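Local coordinates for protein ribonucleoside-diphosphate reductase (Pseudomonas aeruginosa, PDB 5IM3) that probably catalyses the thioredoxin-dependent reduction of ribonucleoside diphosphates to deoxyribonucleotides for DNA synthesis, and binds dATP in an ATP cone and at its barrel domain, at residues T376-D381 with N404-V409; C451-T456 with V581-L586. All blocks are in the same frame, centred on the assembly; numbering follows the deposited sequence.

Contact 1 of 2, residues T376-D381 with N404-V409; sequences TTVPDD and NDWTPV. With DTP (2'-deoxyadenosine 5'-triphosphate), chain G.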
loop_
_atom_site.group_PDB
_atom_site.type_symbol
_atom_site.label_atom_id
_atom_site.label_comp_id
_atom_site.label_asym_id
_atom_site.label_seq_id
_atom_site.Cartn_x
_atom_site.Cartn_y
_atom_site.Cartn_z
ATOM N N THR A 376 -24.576 -20.569 -31.145
ATOM C CA THR A 376 -23.848 -21.473 -32.022
ATOM C C THR A 376 -22.919 -22.349 -31.198
ATOM O O THR A 376 -22.614 -22.058 -30.039
ATOM C CB THR A 376 -23.018 -20.721 -33.073
ATOM O OG1 THR A 376 -21.887 -20.106 -32.441
ATOM C CG2 THR A 376 -23.852 -19.653 -33.774
ATOM N N THR A 377 -22.467 -23.432 -31.823
ATOM C CA THR A 377 -21.443 -24.304 -31.264
ATOM C C THR A 377 -20.381 -24.515 -32.332
ATOM O O THR A 377 -20.711 -24.753 -33.498
ATOM C CB THR A 377 -22.038 -25.641 -30.796
ATOM O OG1 THR A 377 -20.995 -26.483 -30.297
ATOM C CG2 THR A 377 -22.769 -26.352 -31.931
ATOM N N VAL A 378 -19.120 -24.402 -31.942
ATOM C CA VAL A 378 -17.996 -24.398 -32.878
ATOM C C VAL A 378 -17.390 -25.798 -32.920
ATOM O O VAL A 378 -17.034 -26.331 -31.862
ATOM C CB VAL A 378 -16.932 -23.359 -32.484
ATOM C CG1 VAL A 378 -15.885 -23.232 -33.579
ATOM C CG2 VAL A 378 -17.574 -22.011 -32.213
ATOM N N PRO A 379 -17.261 -26.417 -34.091
ATOM C CA PRO A 379 -16.657 -27.751 -34.161
ATOM C C PRO A 379 -15.135 -27.703 -34.122
ATOM O O PRO A 379 -14.502 -26.703 -34.467
ATOM C CB PRO A 379 -17.154 -28.291 -35.507
ATOM C CG PRO A 379 -17.348 -27.080 -36.334
ATOM C CD PRO A 379 -17.804 -25.995 -35.393
ATOM N N ASP A 380 -14.552 -28.826 -33.697
ATOM C CA ASP A 380 -13.106 -28.943 -33.535
ATOM C C ASP A 380 -12.411 -29.294 -34.849
ATOM O O ASP A 380 -11.603 -30.226 -34.898
ATOM C CB ASP A 380 -12.780 -29.999 -32.471
ATOM C CG ASP A 380 -11.292 -30.073 -32.143
ATOM O OD1 ASP A 380 -10.631 -29.015 -32.123
ATOM O OD2 ASP A 380 -10.785 -31.192 -31.910
ATOM N N ASP A 381 -12.714 -28.563 -35.920
ATOM C CA ASP A 381 -11.944 -28.664 -37.152
ATOM C C ASP A 381 -11.800 -27.272 -37.748
ATOM O O ASP A 381 -12.649 -26.399 -37.538
ATOM C CB ASP A 381 -12.585 -29.650 -38.162
ATOM C CG ASP A 381 -13.932 -29.199 -38.657
ATOM O OD1 ASP A 381 -14.943 -29.494 -37.992
ATOM O OD2 ASP A 381 -13.972 -28.571 -39.733
ATOM N N ASN A 404 -21.395 -18.045 -28.484
ATOM C CA ASN A 404 -20.549 -19.041 -29.138
ATOM C C ASN A 404 -20.037 -20.035 -28.107
ATOM O O ASN A 404 -19.382 -19.642 -27.135
ATOM C CB ASN A 404 -19.349 -18.395 -29.835
ATOM C CG ASN A 404 -19.704 -17.697 -31.120
ATOM O OD1 ASN A 404 -20.824 -17.800 -31.627
ATOM N ND2 ASN A 404 -18.731 -16.980 -31.668
ATOM N N ASP A 405 -20.297 -21.320 -28.342
ATOM C CA ASP A 405 -19.722 -22.396 -27.541
ATOM C C ASP A 405 -18.393 -22.825 -28.161
ATOM O O ASP A 405 -18.371 -23.485 -29.205
ATOM C CB ASP A 405 -20.689 -23.573 -27.458
ATOM C CG ASP A 405 -20.001 -24.859 -27.040
ATOM O OD1 ASP A 405 -19.093 -24.797 -26.186
ATOM O OD2 ASP A 405 -20.364 -25.931 -27.571
ATOM N N TRP A 406 -17.288 -22.465 -27.513
ATOM C CA TRP A 406 -15.955 -22.790 -28.003
ATOM C C TRP A 406 -15.339 -23.994 -27.306
ATOM O O TRP A 406 -14.202 -24.360 -27.619
ATOM C CB TRP A 406 -15.044 -21.569 -27.860
ATOM C CG TRP A 406 -15.265 -20.613 -28.974
ATOM C CD1 TRP A 406 -16.212 -19.631 -29.042
ATOM C CD2 TRP A 406 -14.556 -20.572 -30.216
ATOM N NE1 TRP A 406 -16.128 -18.975 -30.245
ATOM C CE2 TRP A 406 -15.119 -19.532 -30.984
ATOM C CE3 TRP A 406 -13.498 -21.310 -30.754
ATOM C CZ2 TRP A 406 -14.656 -19.213 -32.258
ATOM C CZ3 TRP A 406 -13.042 -20.990 -32.017
ATOM C CH2 TRP A 406 -13.618 -19.951 -32.755
ATOM N N THR A 407 -16.071 -24.633 -26.400
ATOM C CA THR A 407 -15.529 -25.767 -25.659
ATOM C C THR A 407 -15.004 -26.893 -26.545
ATOM O O THR A 407 -13.970 -27.482 -26.187
ATOM C CB THR A 407 -16.605 -26.294 -24.702
ATOM O OG1 THR A 407 -16.896 -25.290 -23.720
ATOM C CG2 THR A 407 -16.155 -27.573 -24.003
ATOM N N PRO A 408 -15.638 -27.255 -27.665
ATOM C CA PRO A 408 -15.157 -28.428 -28.421
ATOM C C PRO A 408 -13.767 -28.263 -29.015
ATOM O O PRO A 408 -13.141 -29.275 -29.360
ATOM C CB PRO A 408 -16.215 -28.598 -29.525
ATOM C CG PRO A 408 -17.424 -27.877 -29.027
ATOM C CD PRO A 408 -16.897 -26.727 -28.220
ATOM N N VAL A 409 -13.263 -27.040 -29.140
ATOM C CA VAL A 409 -12.011 -26.788 -29.850
ATOM C C VAL A 409 -10.835 -27.141 -28.944
ATOM O O VAL A 409 -10.759 -26.683 -27.800
ATOM C CB VAL A 409 -11.948 -25.325 -30.318
ATOM C CG1 VAL A 409 -10.610 -25.012 -30.973
ATOM C CG2 VAL A 409 -13.090 -25.037 -31.284
HETATM P PG DTP G . -7.945 -34.617 -36.676
HETATM O O1G DTP G . -6.598 -34.295 -36.124
HETATM O O2G DTP G . -8.282 -36.108 -36.614
HETATM O O3G DTP G . -9.061 -33.856 -35.960
HETATM P PB DTP G . -8.926 -33.043 -38.882
HETATM O O1B DTP G . -10.217 -32.923 -38.179
HETATM O O2B DTP G . -9.140 -33.348 -40.364
HETATM O O3B DTP G . -8.065 -34.203 -38.209
HETATM P PA DTP G . -8.665 -30.267 -38.454
HETATM O O1A DTP G . -10.083 -30.513 -38.254
HETATM O O2A DTP G . -8.507 -29.371 -39.660
HETATM O O3A DTP G . -8.070 -31.705 -38.761
HETATM O "O5'" DTP G . -8.059 -29.578 -37.172
HETATM C "C5'" DTP G . -8.355 -30.042 -35.838
HETATM C "C4'" DTP G . -7.974 -28.981 -34.835
HETATM O "O4'" DTP G . -6.624 -28.539 -35.096
HETATM C "C3'" DTP G . -8.853 -27.729 -34.831
HETATM O "O3'" DTP G . -9.094 -27.296 -33.493
HETATM C "C2'" DTP G . -8.015 -26.707 -35.589
HETATM C "C1'" DTP G . -6.591 -27.133 -35.278
HETATM N N9 DTP G . -5.642 -26.842 -36.344
HETATM C C8 DTP G . -5.445 -27.587 -37.475
HETATM N N7 DTP G . -4.570 -27.076 -38.308
HETATM C C5 DTP G . -4.153 -25.915 -37.673
HETATM C C6 DTP G . -3.220 -24.923 -38.028
HETATM N N6 DTP G . -2.511 -24.943 -39.158
HETATM N N1 DTP G . -3.032 -23.903 -37.164
HETATM C C2 DTP G . -3.730 -23.886 -36.025
HETATM N N3 DTP G . -4.639 -24.760 -35.585
HETATM C C4 DTP G . -4.805 -25.760 -36.461
#
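Val378 and Trp406 meet just past the C-terminal ends of two parallel strands, 373-377 and 401-405, the outer members of a beta-alpha-beta unit in the ribonucleotide reductase barrel. From CB, which lies near Asp405 O, the valine forks into two branches that share the indole. CG2 makes a CH-pi contact over the five-membered ring, 3.8 Å from its centroid and 14° off the normal, while CG1 reaches the six-membered ring at Trp406 CZ3 and continues to Val409 CG2. With CG1 anti to the backbone N (chi1 -172°), both methyls can lie on the tryptophan at once. Ile385 and Ala388 of helix 382-395 also touch Val378, so the valine packs on both the indole and the crossover helix.

Earlier along the chain, the strands pair in parallel, with Asp405 N bonded to Thr376 O and Val378 N to Asp405 O. Two side-chain pairs lie alongside each other on alternate faces. Thr376 OG1 donates to Asn404 OD1 at 2.7 Å from above the carbonyl plane, and Thr377 OG1, 2.9 Å from Asp405 OD2, meets that oxygen on its anti side, 31° out of the carboxylate plane. OD2 also bonds His513 NE2, and Asp405 OD1 accepts from Thr407 N in an Asx turn, so both carboxylate oxygens are engaged and the group's rotation is restricted.

Beyond the strands, Pro408 sets its CG 3.3 Å from Val378 O. Asp380, centre of an inverse gamma turn, packs its CB against Pro408 O. Its carboxylate belongs to a dATP site that Lys397 and Val440 of the second subunit complete: OD2 forms a salt bridge with Arg410 NE, whereas OD1 accepts the hydrogen bond from dATP O3' at 2.7 Å.

Contact 2 of 2, residues C451-T456 with V581-L586; sequences CAYLET and VHSSNL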
loop_
_atom_site.group_PDB
_atom_site.type_symbol
_atom_site.label_atom_id
_atom_site.label_comp_id
_atom_site.label_asym_id
_atom_site.label_seq_id
_atom_site.Cartn_x
_atom_site.Cartn_y
_atom_site.Cartn_z
ATOM N N CYS A 451 -20.494 -13.295 -27.272
ATOM C CA CYS A 451 -20.014 -13.837 -26.004
ATOM C C CYS A 451 -19.514 -15.254 -26.233
ATOM O O CYS A 451 -20.270 -16.109 -26.703
ATOM C CB CYS A 451 -21.113 -13.834 -24.936
ATOM S SG CYS A 451 -20.575 -14.475 -23.321
ATOM N N ALA A 452 -18.254 -15.505 -25.884
ATOM C CA ALA A 452 -17.670 -16.835 -26.001
ATOM C C ALA A 452 -17.797 -17.590 -24.683
ATOM O O ALA A 452 -17.552 -17.036 -23.607
ATOM C CB ALA A 452 -16.200 -16.742 -26.414
ATOM N N TYR A 453 -18.190 -18.859 -24.776
ATOM C CA TYR A 453 -18.362 -19.731 -23.621
ATOM C C TYR A 453 -17.300 -20.824 -23.626
ATOM O O TYR A 453 -16.954 -21.361 -24.682
ATOM C CB TYR A 453 -19.750 -20.374 -23.622
ATOM C CG TYR A 453 -20.875 -19.459 -23.204
ATOM C CD1 TYR A 453 -21.391 -18.514 -24.083
ATOM C CD2 TYR A 453 -21.451 -19.570 -21.948
ATOM C CE1 TYR A 453 -22.432 -17.687 -23.711
ATOM C CE2 TYR A 453 -22.494 -18.744 -21.566
ATOM C CZ TYR A 453 -22.978 -17.805 -22.454
ATOM O OH TYR A 453 -24.012 -16.980 -22.086
ATOM N N LEU A 454 -16.795 -21.160 -22.440
ATOM C CA LEU A 454 -15.825 -22.240 -22.299
ATOM C C LEU A 454 -16.112 -23.021 -21.024
ATOM O O LEU A 454 -16.375 -22.431 -19.974
ATOM C CB LEU A 454 -14.392 -21.705 -22.270
ATOM C CG LEU A 454 -13.322 -22.745 -22.596
ATOM C CD1 LEU A 454 -13.356 -23.094 -24.077
ATOM C CD2 LEU A 454 -11.946 -22.249 -22.185
ATOM N N GLU A 455 -16.058 -24.346 -21.123
ATOM C CA GLU A 455 -16.336 -25.208 -19.985
ATOM C C GLU A 455 -15.124 -25.263 -19.054
ATOM O O GLU A 455 -13.978 -25.101 -19.484
ATOM C CB GLU A 455 -16.721 -26.608 -20.469
ATOM C CG GLU A 455 -17.527 -27.425 -19.472
ATOM C CD GLU A 455 -18.296 -28.557 -20.126
ATOM O OE1 GLU A 455 -18.737 -28.394 -21.287
ATOM O OE2 GLU A 455 -18.468 -29.611 -19.481
ATOM N N THR A 456 -15.393 -25.500 -17.763
ATOM C CA THR A 456 -14.418 -25.204 -16.713
ATOM C C THR A 456 -13.259 -26.198 -16.644
ATOM O O THR A 456 -12.233 -25.881 -16.029
ATOM C CB THR A 456 -15.122 -25.145 -15.353
ATOM O OG1 THR A 456 -16.329 -24.382 -15.474
ATOM C CG2 THR A 456 -14.229 -24.479 -14.319
ATOM N N VAL A 581 -27.823 -28.506 -24.809
ATOM C CA VAL A 581 -27.540 -27.082 -24.649
ATOM C C VAL A 581 -26.042 -26.915 -24.429
ATOM O O VAL A 581 -25.493 -27.389 -23.430
ATOM C CB VAL A 581 -28.336 -26.478 -23.485
ATOM C CG1 VAL A 581 -28.134 -24.966 -23.436
ATOM C CG2 VAL A 581 -29.808 -26.827 -23.606
ATOM N N HIS A 582 -25.383 -26.226 -25.358
ATOM C CA HIS A 582 -23.935 -26.101 -25.343
ATOM C C HIS A 582 -23.457 -24.796 -24.731
ATOM O O HIS A 582 -22.271 -24.683 -24.392
ATOM C CB HIS A 582 -23.389 -26.225 -26.771
ATOM C CG HIS A 582 -23.494 -27.608 -27.339
ATOM N ND1 HIS A 582 -24.107 -27.874 -28.543
ATOM C CD2 HIS A 582 -23.058 -28.800 -26.868
ATOM C CE1 HIS A 582 -24.052 -29.171 -28.788
ATOM N NE2 HIS A 582 -23.418 -29.755 -27.787
ATOM N N SER A 583 -24.344 -23.823 -24.577
ATOM C CA SER A 583 -24.028 -22.579 -23.887
ATOM C C SER A 583 -25.322 -21.784 -23.763
ATOM O O SER A 583 -26.395 -22.234 -24.179
ATOM C CB SER A 583 -22.957 -21.776 -24.625
ATOM O OG SER A 583 -23.488 -21.116 -25.763
ATOM N N SER A 584 -25.214 -20.599 -23.182
ATOM C CA SER A 584 -26.293 -19.631 -23.208
ATOM C C SER A 584 -25.972 -18.589 -24.283
ATOM O O SER A 584 -25.105 -18.807 -25.135
ATOM C CB SER A 584 -26.481 -19.041 -21.810
ATOM O OG SER A 584 -27.662 -18.264 -21.750
ATOM N N ASN A 585 -26.657 -17.456 -24.255
ATOM C CA ASN A 585 -26.527 -16.473 -25.318
ATOM C C ASN A 585 -25.751 -15.256 -24.820
ATOM O O ASN A 585 -25.167 -15.260 -23.727
ATOM C CB ASN A 585 -27.907 -16.083 -25.847
ATOM C CG ASN A 585 -28.708 -15.278 -24.845
ATOM O OD1 ASN A 585 -28.788 -15.634 -23.668
ATOM N ND2 ASN A 585 -29.292 -14.175 -25.303
ATOM N N LEU A 586 -25.745 -14.207 -25.643
ATOM C CA LEU A 586 -25.038 -12.979 -25.301
ATOM C C LEU A 586 -25.488 -12.421 -23.952
ATOM O O LEU A 586 -24.677 -11.868 -23.200
ATOM C CB LEU A 586 -25.250 -11.943 -26.406
ATOM C CG LEU A 586 -24.652 -10.551 -26.182
ATOM C CD1 LEU A 586 -23.136 -10.616 -26.016
ATOM C CD2 LEU A 586 -25.021 -9.628 -27.332
#
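The Tyr453 ring lies against the backbone of 583-585 and meets it in two ways, by a face and by its hydroxyl. Ser583 CB sits over the face, displaced toward the rim near CG, in a CH-pi contact 3.8 Å from the ring centroid. Ser584 N lies above the same face, 3.6 Å from the plane. At the far end Tyr453 OH donates to Asn585 O at 2.6 Å; that oxygen lies at the ring edge, in its plane, and the hydroxyl is tilted 18° from the carbonyl plane. Ser584 CB packs beside the hydroxyl, 3.2 Å from Tyr453 OH. A smaller apolar touch, Cys451 CB to Leu586 CD1 at 4.0 Å, extends the contact from the next residue on this side of strand 450-455.

The loop is shaped partly by its own bonds. Ser583 OG stands between the backbone N and the carbonyl carbon (chi1 77°), a torsion that carries it to a lone pair of Ser584 O at 2.9 Å, while the backbone places CB over the ring. Further out, Ser584 OG bonds Ile590 O, and Asn585 OD1 accepts from the backbone N of both Glu589 and Ile590, tying 584-585 to residues 589-590. On the strand side, Tyr453 is fixed by backbone bonding to Asn404, while its side chain also touches Ala484 of the adjoining strand 482-487.

Away from the annotated nucleotide sites, a tyrosine from a parallel strand of the ribonucleotide reductase barrel is thus packed and hydrogen-bonded against the long connection leading from helix 566-571 to strand 600-608.

Contacts 1 and 2 follow one another along the chain, the first closing before the second opens, yet their centres are only 10 Å apart in the barrel domain. They share one mixed sheet, in which strands 373-377, 401-405 and 450-455 are consecutive parallel neighbours. Asn404 makes the direct connection: its backbone N and O probably bond Cys451 O and Tyr453 N. The loop 581-586 also returns to contact 1, where His582 CB packs against the Asp405 carboxylate. The loops of contact 1 that bind the allosteric nucleotide dATP therefore continue from strands of the same sheet that carries the buried Tyr453 of contact 2.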